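Local coordinates for CPXV203 protein (Cowpox virus, PDB 4HKJ) that probably binds class I MHC molecules and holds them back inside the infected cell, so probably shielding that cell from cytotoxic T cells, at residues Arg6-Glu11 and Cys154-Leu158; Lys18-Gln24 and Thr80-Phe86; Thr33-Val37 and Thr48-Gly52; Ser107-Asp111 and Tyr136-Ile141. One frame throughout, in Å; residues are numbered along the deposited sequence.

Interaction 1 (Arg6-Glu11 and Cys154-Leu158); sequences RCEKME and CERKL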
loop_
_atom_site.group_PDB
_atom_site.type_symbol
_atom_site.label_atom_id
_atom_site.label_comp_id
_atom_site.label_asym_id
_atom_site.label_seq_id
_atom_site.Cartn_x
_atom_site.Cartn_y
_atom_site.Cartn_z
ATOM N N ARG D 6 21.392 -23.764 5.029
ATOM C CA ARG D 6 20.681 -22.580 4.562
ATOM C C ARG D 6 20.686 -22.484 3.040
ATOM O O ARG D 6 19.767 -22.961 2.375
ATOM C CB ARG D 6 21.296 -21.315 5.161
ATOM C CG ARG D 6 21.219 -21.241 6.676
ATOM C CD ARG D 6 21.867 -19.967 7.192
ATOM N NE ARG D 6 23.295 -19.920 6.891
ATOM C CZ ARG D 6 24.250 -20.282 7.742
ATOM N NH1 ARG D 6 23.929 -20.716 8.954
ATOM N NH2 ARG D 6 25.524 -20.208 7.384
ATOM N N CYS D 7 21.726 -21.862 2.497
ATOM C CA CYS D 7 21.832 -21.666 1.056
ATOM C C CYS D 7 23.285 -21.654 0.593
ATOM O O CYS D 7 24.207 -21.650 1.407
ATOM C CB CYS D 7 21.129 -20.371 0.642
ATOM S SG CYS D 7 21.631 -18.911 1.579
ATOM N N GLU D 8 23.479 -21.647 -0.723
ATOM C CA GLU D 8 24.814 -21.725 -1.309
ATOM C C GLU D 8 25.639 -20.463 -1.063
ATOM O O GLU D 8 25.111 -19.432 -0.645
ATOM C CB GLU D 8 24.717 -21.999 -2.812
ATOM C CG GLU D 8 23.850 -23.195 -3.180
ATOM C CD GLU D 8 24.484 -24.522 -2.808
ATOM O OE1 GLU D 8 25.712 -24.558 -2.582
ATOM O OE2 GLU D 8 23.751 -25.532 -2.742
ATOM N N LYS D 9 26.937 -20.561 -1.332
ATOM C CA LYS D 9 27.858 -19.439 -1.193
ATOM C C LYS D 9 27.523 -18.337 -2.190
ATOM O O LYS D 9 27.621 -17.149 -1.880
ATOM C CB LYS D 9 29.293 -19.916 -1.422
ATOM C CG LYS D 9 30.346 -18.822 -1.352
ATOM C CD LYS D 9 31.689 -19.331 -1.852
ATOM C CE LYS D 9 32.087 -20.622 -1.151
ATOM N NZ LYS D 9 33.321 -21.214 -1.738
HETATM N N MSE D 10 27.127 -18.747 -3.391
HETATM C CA MSE D 10 26.805 -17.819 -4.468
HETATM C C MSE D 10 25.574 -16.976 -4.138
HETATM O O MSE D 10 25.505 -15.797 -4.487
HETATM C CB MSE D 10 26.586 -18.590 -5.773
HETATM C CG MSE D 10 26.236 -17.720 -6.970
HETATM SE SE MSE D 10 25.994 -18.748 -8.612
HETATM C CE MSE D 10 27.783 -19.506 -8.769
ATOM N N GLU D 11 24.610 -17.589 -3.457
ATOM C CA GLU D 11 23.360 -16.918 -3.111
ATOM C C GLU D 11 23.567 -15.820 -2.071
ATOM O O GLU D 11 22.909 -14.782 -2.113
ATOM C CB GLU D 11 22.335 -17.933 -2.600
ATOM C CG GLU D 11 22.046 -19.065 -3.569
ATOM C CD GLU D 11 21.003 -20.031 -3.041
ATOM O OE1 GLU D 11 19.962 -19.566 -2.532
ATOM O OE2 GLU D 11 21.229 -21.257 -3.129
ATOM N N CYS D 154 19.768 -15.336 -0.916
ATOM C CA CYS D 154 19.502 -16.190 0.234
ATOM C C CYS D 154 18.344 -15.645 1.063
ATOM O O CYS D 154 17.374 -16.353 1.332
ATOM C CB CYS D 154 20.752 -16.324 1.105
ATOM S SG CYS D 154 20.560 -17.451 2.505
ATOM N N GLU D 155 18.456 -14.382 1.464
ATOM C CA GLU D 155 17.437 -13.741 2.286
ATOM C C GLU D 155 16.117 -13.571 1.538
ATOM O O GLU D 155 15.045 -13.623 2.140
ATOM C CB GLU D 155 17.934 -12.389 2.801
ATOM C CG GLU D 155 18.992 -12.494 3.887
ATOM C CD GLU D 155 19.530 -11.142 4.307
ATOM O OE1 GLU D 155 19.261 -10.151 3.597
ATOM O OE2 GLU D 155 20.219 -11.069 5.347
ATOM N N ARG D 156 16.203 -13.366 0.228
ATOM C CA ARG D 156 15.011 -13.234 -0.603
ATOM C C ARG D 156 14.249 -14.555 -0.643
ATOM O O ARG D 156 13.018 -14.579 -0.623
ATOM C CB ARG D 156 15.387 -12.798 -2.022
ATOM C CG ARG D 156 14.195 -12.555 -2.937
ATOM C CD ARG D 156 14.626 -12.356 -4.382
ATOM N NE ARG D 156 15.322 -13.527 -4.909
ATOM C CZ ARG D 156 14.715 -14.582 -5.443
ATOM N NH1 ARG D 156 13.392 -14.621 -5.521
ATOM N NH2 ARG D 156 15.432 -15.601 -5.897
ATOM N N LYS D 157 14.997 -15.652 -0.694
ATOM C CA LYS D 157 14.417 -16.989 -0.718
ATOM C C LYS D 157 13.795 -17.347 0.630
ATOM O O LYS D 157 12.830 -18.108 0.696
ATOM C CB LYS D 157 15.485 -18.020 -1.095
ATOM C CG LYS D 157 14.974 -19.446 -1.221
ATOM C CD LYS D 157 16.093 -20.404 -1.603
ATOM C CE LYS D 157 17.221 -20.372 -0.586
ATOM N NZ LYS D 157 18.306 -21.333 -0.928
ATOM N N LEU D 158 14.350 -16.792 1.702
ATOM C CA LEU D 158 13.895 -17.115 3.050
ATOM C C LEU D 158 12.793 -16.188 3.553
ATOM O O LEU D 158 12.189 -16.441 4.595
ATOM C CB LEU D 158 15.072 -17.126 4.029
ATOM C CG LEU D 158 15.998 -18.341 3.920
ATOM C CD1 LEU D 158 17.085 -18.296 4.984
ATOM C CD2 LEU D 158 15.190 -19.625 4.026
#
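The flat group here is the carboxylate of Glu11, met at both oxygens: Lys157 NZ reaches Glu11 OE1 at 2.9 Å, on the syn lone pair of that oxygen, while OE2 takes a weak bond, 3.3 Å long, from the backbone N of Glu8. The first binds across the contact and the second within the N-terminal segment; the salt bridge probably does most to set the carboxylate, with the weak bond from Glu8 N as a lesser restraint. Beside this salt bridge runs a disulfide, the motif that staples the start of the chain to helix 153-158. Cys7 SG and Cys154 SG are 2.0 Å apart, with the S-S torsion at -98°. Cys154 carries its sulfur anti to the backbone N (chi1 -176°), which places it at Cys7 SG. The lysine chain bends at chi3 (58°) and crosses the glutamate nearly perpendicularly, bringing its ammonium to the carboxylate and alongside Cys7 CB; its positive charge would be expected to favour the ionised form of Glu11. A weak backbone bond, Cys154 N to Glu11 O, adds to the link between helix 9-13 and helix 153-158, and Glu12 packs on both cysteines. Glu155 and Leu158, on the same helix, touch the chain of another protein. Between the salt bridge and the disulfide, Lys157 NZ lies 3.4 Å from Cys7 CB.

Interaction 2 (Lys18-Gln24 and Thr80-Phe86); sequences KIGMCIQ and THSYIEF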
loop_
_atom_site.group_PDB
_atom_site.type_symbol
_atom_site.label_atom_id
_atom_site.label_comp_id
_atom_site.label_asym_id
_atom_site.label_seq_id
_atom_site.Cartn_x
_atom_site.Cartn_y
_atom_site.Cartn_z
ATOM N N LYS D 18 16.263 -3.375 -6.783
ATOM C CA LYS D 18 15.098 -2.984 -7.563
ATOM C C LYS D 18 14.429 -1.761 -6.955
ATOM O O LYS D 18 14.007 -1.785 -5.799
ATOM C CB LYS D 18 14.089 -4.127 -7.653
ATOM C CG LYS D 18 12.798 -3.742 -8.361
ATOM C CD LYS D 18 11.800 -4.887 -8.371
ATOM C CE LYS D 18 12.341 -6.088 -9.127
ATOM N NZ LYS D 18 11.359 -7.205 -9.153
ATOM N N ILE D 19 14.339 -0.691 -7.737
ATOM C CA ILE D 19 13.631 0.508 -7.310
ATOM C C ILE D 19 12.396 0.729 -8.177
ATOM O O ILE D 19 12.507 0.982 -9.377
ATOM C CB ILE D 19 14.528 1.757 -7.380
ATOM C CG1 ILE D 19 15.768 1.577 -6.504
ATOM C CG2 ILE D 19 13.751 2.991 -6.952
ATOM C CD1 ILE D 19 16.664 2.798 -6.453
ATOM N N GLY D 20 11.221 0.623 -7.565
ATOM C CA GLY D 20 9.974 0.864 -8.264
ATOM C C GLY D 20 9.442 2.250 -7.956
ATOM O O GLY D 20 9.617 2.754 -6.848
HETATM N N MSE D 21 8.796 2.870 -8.938
HETATM C CA MSE D 21 8.257 4.214 -8.764
HETATM C C MSE D 21 7.012 4.431 -9.617
HETATM O O MSE D 21 7.071 4.364 -10.844
HETATM C CB MSE D 21 9.319 5.261 -9.100
HETATM C CG MSE D 21 8.845 6.696 -8.953
HETATM SE SE MSE D 21 10.281 7.993 -9.200
HETATM C CE MSE D 21 11.502 7.347 -7.822
ATOM N N CYS D 22 5.884 4.686 -8.959
ATOM C CA CYS D 22 4.625 4.910 -9.658
ATOM C C CYS D 22 4.285 6.396 -9.700
ATOM O O CYS D 22 4.168 7.046 -8.661
ATOM C CB CYS D 22 3.490 4.127 -8.991
ATOM S SG CYS D 22 1.901 4.217 -9.860
ATOM N N ILE D 23 4.131 6.927 -10.907
ATOM C CA ILE D 23 3.809 8.335 -11.091
ATOM C C ILE D 23 2.415 8.491 -11.690
ATOM O O ILE D 23 2.121 7.935 -12.749
ATOM C CB ILE D 23 4.827 9.029 -12.016
ATOM C CG1 ILE D 23 6.254 8.610 -11.659
ATOM C CG2 ILE D 23 4.673 10.538 -11.940
ATOM C CD1 ILE D 23 7.306 9.163 -12.597
ATOM N N GLN D 24 1.557 9.244 -11.008
ATOM C CA GLN D 24 0.207 9.493 -11.503
ATOM C C GLN D 24 0.075 10.912 -12.049
ATOM O O GLN D 24 0.459 11.880 -11.393
ATOM C CB GLN D 24 -0.832 9.244 -10.406
ATOM C CG GLN D 24 -2.274 9.416 -10.866
ATOM C CD GLN D 24 -3.281 9.094 -9.781
ATOM O OE1 GLN D 24 -3.078 9.419 -8.611
ATOM N NE2 GLN D 24 -4.377 8.447 -10.165
ATOM N N THR D 80 -3.389 7.720 -16.640
ATOM C CA THR D 80 -2.747 8.518 -15.595
ATOM C C THR D 80 -1.488 7.871 -15.016
ATOM O O THR D 80 -0.535 8.564 -14.660
ATOM C CB THR D 80 -3.722 8.828 -14.439
ATOM O OG1 THR D 80 -4.307 7.609 -13.963
ATOM C CG2 THR D 80 -4.824 9.767 -14.904
ATOM N N HIS D 81 -1.487 6.545 -14.924
ATOM C CA HIS D 81 -0.398 5.833 -14.260
ATOM C C HIS D 81 0.808 5.578 -15.164
ATOM O O HIS D 81 0.666 5.112 -16.296
ATOM C CB HIS D 81 -0.903 4.509 -13.680
ATOM C CG HIS D 81 -2.053 4.662 -12.736
ATOM N ND1 HIS D 81 -1.898 5.082 -11.433
ATOM C CD2 HIS D 81 -3.380 4.445 -12.904
ATOM C CE1 HIS D 81 -3.078 5.120 -10.840
ATOM N NE2 HIS D 81 -3.994 4.738 -11.711
ATOM N N SER D 82 1.994 5.885 -14.646
ATOM C CA SER D 82 3.247 5.605 -15.338
ATOM C C SER D 82 4.255 5.013 -14.356
ATOM O O SER D 82 4.586 5.636 -13.347
ATOM C CB SER D 82 3.810 6.875 -15.972
ATOM O OG SER D 82 2.895 7.428 -16.899
ATOM N N TYR D 83 4.741 3.813 -14.657
ATOM C CA TYR D 83 5.627 3.091 -13.747
ATOM C C TYR D 83 7.045 2.952 -14.299
ATOM O O TYR D 83 7.238 2.712 -15.491
ATOM C CB TYR D 83 5.042 1.710 -13.431
ATOM C CG TYR D 83 5.931 0.840 -12.572
ATOM C CD1 TYR D 83 6.030 1.050 -11.205
ATOM C CD2 TYR D 83 6.665 -0.198 -13.129
ATOM C CE1 TYR D 83 6.840 0.256 -10.416
ATOM C CE2 TYR D 83 7.479 -0.997 -12.348
ATOM C CZ TYR D 83 7.563 -0.765 -10.993
ATOM O OH TYR D 83 8.371 -1.561 -10.215
ATOM N N ILE D 84 8.034 3.104 -13.421
ATOM C CA ILE D 84 9.439 2.979 -13.802
ATOM C C ILE D 84 10.165 2.029 -12.853
ATOM O O ILE D 84 9.982 2.099 -11.638
ATOM C CB ILE D 84 10.154 4.346 -13.786
ATOM C CG1 ILE D 84 9.388 5.364 -14.635
ATOM C CG2 ILE D 84 11.586 4.211 -14.280
ATOM C CD1 ILE D 84 10.036 6.732 -14.685
ATOM N N GLU D 85 10.987 1.143 -13.408
ATOM C CA GLU D 85 11.719 0.176 -12.595
ATOM C C GLU D 85 13.222 0.220 -12.851
ATOM O O GLU D 85 13.690 -0.149 -13.928
ATOM C CB GLU D 85 11.197 -1.241 -12.842
ATOM C CG GLU D 85 11.867 -2.305 -11.987
ATOM C CD GLU D 85 11.452 -3.710 -12.374
ATOM O OE1 GLU D 85 11.730 -4.116 -13.523
ATOM O OE2 GLU D 85 10.842 -4.406 -11.536
ATOM N N PHE D 86 13.973 0.669 -11.851
ATOM C CA PHE D 86 15.429 0.674 -11.926
ATOM C C PHE D 86 15.972 -0.621 -11.327
ATOM O O PHE D 86 15.611 -0.992 -10.210
ATOM C CB PHE D 86 15.997 1.888 -11.191
ATOM C CG PHE D 86 15.507 3.205 -11.727
ATOM C CD1 PHE D 86 16.132 3.803 -12.811
ATOM C CD2 PHE D 86 14.424 3.846 -11.148
ATOM C CE1 PHE D 86 15.684 5.014 -13.306
ATOM C CE2 PHE D 86 13.973 5.058 -11.638
ATOM C CZ PHE D 86 14.604 5.642 -12.718
#
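Tyr83 lays its ring obliquely along the backbone of Gly20 and Met21, with CE1 3.6 Å from Met21 N and OH 3.5 Å from Gly20 CA. With CG anti to the backbone N (chi1 176°), the ring runs over the neighbouring strand where Gly20 has no side chain to meet it. On the same face Gln24 and His81 lie side by side, pointing the same way, amide and ring planes 21° apart and Gln24 NE2 3.6 Å from His81 CE1. Thr80 OG1 sits over one face of that imidazole, toward its rim, and bonds an acidic side chain of another protein chain. Lys18 and Glu85 form a long salt bridge, NZ to OE2 3.7 Å. On the other face Ile23 CD1 meets Ile84 CD1 at 4.2 Å, and Ile19 and Phe86 touch through their CB atoms. Six backbone bonds, that of Met21 N weak, make a regular antiparallel ladder. The pair is central in its five-stranded sheet, between strands 141-152 and 71-77; Tyr83 makes a cation-pi contact with Arg177 of helix 174-179, and Ile23, Ile84 and Phe86 face strand 53-59 of the second sheet.

Interaction 3 (Thr33-Val37 and Thr48-Gly52); sequences TDCSV and TEGNG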
loop_
_atom_site.group_PDB
_atom_site.type_symbol
_atom_site.label_atom_id
_atom_site.label_comp_id
_atom_site.label_asym_id
_atom_site.label_seq_id
_atom_site.Cartn_x
_atom_site.Cartn_y
_atom_site.Cartn_z
ATOM N N THR D 33 4.116 5.000 -24.220
ATOM C CA THR D 33 5.123 5.059 -25.273
ATOM C C THR D 33 6.372 4.256 -24.924
ATOM O O THR D 33 6.514 3.753 -23.809
ATOM C CB THR D 33 5.537 6.511 -25.574
ATOM O OG1 THR D 33 6.416 6.538 -26.706
ATOM C CG2 THR D 33 6.243 7.124 -24.375
ATOM N N ASP D 34 7.273 4.140 -25.894
ATOM C CA ASP D 34 8.569 3.516 -25.669
ATOM C C ASP D 34 9.396 4.411 -24.759
ATOM O O ASP D 34 9.139 5.609 -24.657
ATOM C CB ASP D 34 9.305 3.313 -26.994
ATOM C CG ASP D 34 8.542 2.427 -27.956
ATOM O OD1 ASP D 34 7.294 2.494 -27.970
ATOM O OD2 ASP D 34 9.191 1.663 -28.701
ATOM N N CYS D 35 10.391 3.830 -24.099
ATOM C CA CYS D 35 11.248 4.602 -23.209
ATOM C C CYS D 35 12.712 4.555 -23.633
ATOM O O CYS D 35 13.182 3.560 -24.186
ATOM C CB CYS D 35 11.091 4.132 -21.760
ATOM S SG CYS D 35 11.542 2.408 -21.469
ATOM N N SER D 36 13.422 5.646 -23.372
ATOM C CA SER D 36 14.838 5.741 -23.692
ATOM C C SER D 36 15.659 5.869 -22.416
ATOM O O SER D 36 15.124 6.202 -21.361
ATOM C CB SER D 36 15.096 6.938 -24.607
ATOM O OG SER D 36 14.432 6.780 -25.848
ATOM N N VAL D 37 16.955 5.591 -22.513
ATOM C CA VAL D 37 17.853 5.733 -21.370
ATOM C C VAL D 37 19.276 6.051 -21.829
ATOM O O VAL D 37 19.820 5.387 -22.711
ATOM C CB VAL D 37 17.841 4.479 -20.462
ATOM C CG1 VAL D 37 18.113 3.216 -21.272
ATOM C CG2 VAL D 37 18.847 4.625 -19.328
ATOM N N THR D 48 16.197 9.257 -18.377
ATOM C CA THR D 48 15.231 8.433 -19.099
ATOM C C THR D 48 14.009 9.211 -19.579
ATOM O O THR D 48 13.370 9.923 -18.808
ATOM C CB THR D 48 14.785 7.207 -18.265
ATOM O OG1 THR D 48 13.763 6.493 -18.973
ATOM C CG2 THR D 48 14.252 7.638 -16.908
ATOM N N GLU D 49 13.698 9.073 -20.864
ATOM C CA GLU D 49 12.521 9.710 -21.443
ATOM C C GLU D 49 11.446 8.668 -21.731
ATOM O O GLU D 49 11.735 7.608 -22.284
ATOM C CB GLU D 49 12.879 10.447 -22.736
ATOM C CG GLU D 49 13.950 11.516 -22.586
ATOM C CD GLU D 49 15.356 10.971 -22.765
ATOM O OE1 GLU D 49 15.505 9.740 -22.907
ATOM O OE2 GLU D 49 16.310 11.777 -22.768
ATOM N N GLY D 50 10.207 8.968 -21.354
ATOM C CA GLY D 50 9.104 8.063 -21.612
ATOM C C GLY D 50 7.893 8.281 -20.725
ATOM O O GLY D 50 8.014 8.730 -19.585
ATOM N N ASN D 51 6.721 7.954 -21.266
ATOM C CA ASN D 51 5.449 8.053 -20.548
ATOM C C ASN D 51 5.105 9.461 -20.069
ATOM O O ASN D 51 4.519 9.638 -19.002
ATOM C CB ASN D 51 5.394 7.049 -19.390
ATOM C CG ASN D 51 5.524 5.612 -19.858
ATOM O OD1 ASN D 51 6.029 5.345 -20.950
ATOM N ND2 ASN D 51 5.070 4.678 -19.033
ATOM N N GLY D 52 5.469 10.460 -20.868
ATOM C CA GLY D 52 5.126 11.839 -20.570
ATOM C C GLY D 52 6.076 12.511 -19.599
ATOM O O GLY D 52 5.928 13.694 -19.296
#
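Thr33-Val37 and Thr48-Gly52 run antiparallel, their end-to-end directions 171° apart, held by a straight bond from Ser36 N to Glu49 O (2.8 Å, 164°, in the carbonyl plane) and a weak return from Glu49 N to Ser36 O. Thr48 adds a side-chain approach to the same carbonyl: its OG1, anti to the backbone N, lies 2.8 Å from Ser36 O, with Gln74 OE1 of strand 71-77 also within its reach. Glu49 bends at chi2 (89°), which folds its carboxylate back over the partner strand and leaves OE1 3.3 Å from Ser36 CB; the serine hydroxyl instead bonds Thr187 O. Gly50, bare of a side chain, lets its CA come to 4.4 Å from Cys35 CA, and Cys35 CB packs against Glu49 O. Beyond Gly50 the chain turns at Asn51, where the methyl CG2 of Thr33 packs by the backbone of both residues. Thr33 O and Asn51 OD1 are both acceptors and make no bond with each other. Phe189, from the C-terminal end of the chain, packs on Thr33, Ser36 and Glu49, and Cys35 is joined by a disulfide to Cys184, so the C-terminal segment is tied to this contact. The arrangement is that of a beta hairpin, strand 36-38 returning as strand 45-50, which forms one margin of the mixed sheet.

Interaction 4 (Ser107-Asp111 and Tyr136-Ile141); sequences SVYCD and YDTSCI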
loop_
_atom_site.group_PDB
_atom_site.type_symbol
_atom_site.label_atom_id
_atom_site.label_comp_id
_atom_site.label_asym_id
_atom_site.label_seq_id
_atom_site.Cartn_x
_atom_site.Cartn_y
_atom_site.Cartn_z
ATOM N N SER D 107 15.122 13.072 -9.978
ATOM C CA SER D 107 14.350 14.245 -10.368
ATOM C C SER D 107 13.371 13.897 -11.484
ATOM O O SER D 107 13.775 13.427 -12.549
ATOM C CB SER D 107 15.281 15.372 -10.816
ATOM O OG SER D 107 16.310 15.592 -9.867
ATOM N N VAL D 108 12.085 14.129 -11.238
ATOM C CA VAL D 108 11.052 13.793 -12.214
ATOM C C VAL D 108 10.425 15.034 -12.847
ATOM O O VAL D 108 9.674 15.765 -12.201
ATOM C CB VAL D 108 9.942 12.929 -11.591
ATOM C CG1 VAL D 108 8.914 12.559 -12.647
ATOM C CG2 VAL D 108 10.533 11.680 -10.961
ATOM N N TYR D 109 10.739 15.261 -14.119
ATOM C CA TYR D 109 10.173 16.374 -14.867
ATOM C C TYR D 109 9.124 15.858 -15.843
ATOM O O TYR D 109 9.169 14.699 -16.252
ATOM C CB TYR D 109 11.270 17.114 -15.631
ATOM C CG TYR D 109 12.457 17.499 -14.778
ATOM C CD1 TYR D 109 12.476 18.700 -14.082
ATOM C CD2 TYR D 109 13.561 16.662 -14.672
ATOM C CE1 TYR D 109 13.560 19.055 -13.301
ATOM C CE2 TYR D 109 14.647 17.009 -13.895
ATOM C CZ TYR D 109 14.642 18.205 -13.211
ATOM O OH TYR D 109 15.724 18.549 -12.437
ATOM N N CYS D 110 8.181 16.720 -16.215
ATOM C CA CYS D 110 7.143 16.343 -17.170
ATOM C C CYS D 110 7.404 16.926 -18.557
ATOM O O CYS D 110 7.741 18.102 -18.695
ATOM C CB CYS D 110 5.756 16.750 -16.660
ATOM S SG CYS D 110 5.684 18.349 -15.818
ATOM N N ASP D 111 7.244 16.090 -19.580
ATOM C CA ASP D 111 7.501 16.486 -20.961
ATOM C C ASP D 111 6.216 16.729 -21.743
ATOM O O ASP D 111 6.134 17.655 -22.550
ATOM C CB ASP D 111 8.334 15.417 -21.674
ATOM C CG ASP D 111 9.823 15.621 -21.491
ATOM O OD1 ASP D 111 10.206 16.413 -20.607
ATOM O OD2 ASP D 111 10.610 14.992 -22.232
ATOM N N TYR D 136 10.081 16.238 -7.636
ATOM C CA TYR D 136 9.139 16.170 -8.750
ATOM C C TYR D 136 8.230 17.392 -8.882
ATOM O O TYR D 136 7.905 18.055 -7.897
ATOM C CB TYR D 136 8.302 14.889 -8.674
ATOM C CG TYR D 136 7.370 14.815 -7.483
ATOM C CD1 TYR D 136 7.832 14.415 -6.234
ATOM C CD2 TYR D 136 6.023 15.132 -7.611
ATOM C CE1 TYR D 136 6.980 14.342 -5.146
ATOM C CE2 TYR D 136 5.167 15.063 -6.529
ATOM C CZ TYR D 136 5.648 14.668 -5.301
ATOM O OH TYR D 136 4.794 14.598 -4.223
ATOM N N ASP D 137 7.825 17.674 -10.117
ATOM C CA ASP D 137 6.947 18.797 -10.424
ATOM C C ASP D 137 5.502 18.441 -10.082
ATOM O O ASP D 137 4.904 17.571 -10.713
ATOM C CB ASP D 137 7.065 19.155 -11.907
ATOM C CG ASP D 137 6.510 20.529 -12.229
ATOM O OD1 ASP D 137 5.639 21.023 -11.482
ATOM O OD2 ASP D 137 6.945 21.117 -13.240
ATOM N N THR D 138 4.946 19.127 -9.088
ATOM C CA THR D 138 3.605 18.820 -8.601
ATOM C C THR D 138 2.503 19.441 -9.458
ATOM O O THR D 138 1.319 19.257 -9.181
ATOM C CB THR D 138 3.421 19.275 -7.138
ATOM O OG1 THR D 138 3.437 20.706 -7.073
ATOM C CG2 THR D 138 4.531 18.716 -6.259
ATOM N N SER D 139 2.893 20.174 -10.495
ATOM C CA SER D 139 1.919 20.791 -11.390
ATOM C C SER D 139 1.346 19.766 -12.364
ATOM O O SER D 139 0.201 19.886 -12.801
ATOM C CB SER D 139 2.543 21.964 -12.151
ATOM O OG SER D 139 3.634 21.537 -12.949
ATOM N N CYS D 140 2.145 18.758 -12.696
ATOM C CA CYS D 140 1.713 17.720 -13.626
ATOM C C CYS D 140 1.690 16.331 -12.989
ATOM O O CYS D 140 1.329 15.352 -13.640
ATOM C CB CYS D 140 2.597 17.714 -14.879
ATOM S SG CYS D 140 4.363 17.434 -14.573
ATOM N N ILE D 141 2.066 16.248 -11.715
ATOM C CA ILE D 141 2.081 14.969 -11.012
ATOM C C ILE D 141 1.146 14.961 -9.805
ATOM O O ILE D 141 1.310 15.748 -8.870
ATOM C CB ILE D 141 3.508 14.583 -10.570
ATOM C CG1 ILE D 141 4.387 14.343 -11.796
ATOM C CG2 ILE D 141 3.479 13.347 -9.688
ATOM C CD1 ILE D 141 5.826 14.040 -11.465
#
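Val108 and Ile141 cross at about a right angle, and the branch that does the touching is CG1 of the valine, 3.6 Å from the end atom CD1 of the isoleucine. Val108 also faces Tyr136 directly across the parallel pair, CB to CB 3.9 Å, while the tyrosine ring turns off and leads away toward Tyr124. Further along the strand Cys110 and Cys140 point at each other. Each holds its sulfur between its own backbone N and carbonyl carbon (chi1 39° and 59°), and the two meet in a disulfide of 2.0 Å between Cys110 SG and Cys140 SG, with an S-S torsion of -99°. Asp137 stands beside the bridge, its OD2 4.0 Å from Cys110 SG. Its other oxygen, OD1, receives Ser139 N at 3.0 Å, from above the carboxylate plane, which makes an Asx turn and shapes the bend between Asp137 and Cys140. Ser139 OG comes from the same face, doubtfully close, and is also bonded by Gly116 N; Asp118 N is a further donor to OD1, and together these probably fix the carboxylate. Across the strands the backbone adds a weak bond from Asp137 N to Val108 O. Val108 packs on Met21 and Ile23, and Ile141 on Ile23, so the apolar side faces the other sheet. The whole is a parallel strand pair, 103-110 with 131-137, with a disulfide fastening one strand's end to the turn that leads into strand 141-152, in a two-sheet beta fold consistent with the poxvirus T4 family (VCCI clan).

From the N terminus, interaction 1 opens the widest loop: it closes only when the chain returns to helix 153-158, and the other three contacts are nested inside it. Interaction 2 begins next, in strand 15-25, and closes at strand 81-88, enclosing the hairpin of interaction 3. Interaction 4 opens in strand 103-110 and closes at the end of strand 131-137 and the turn after it, in series with 2 and 3. Interactions 2, 3 and 4 touch one another, their centres 12 to 14 Å apart: 2 and 4 meet between the two sheets, Asn51 lies near Ser82, and Gly52 O probably bonds Asp111 N. Interaction 1 lies far off, its centre 28 Å from that of interaction 2.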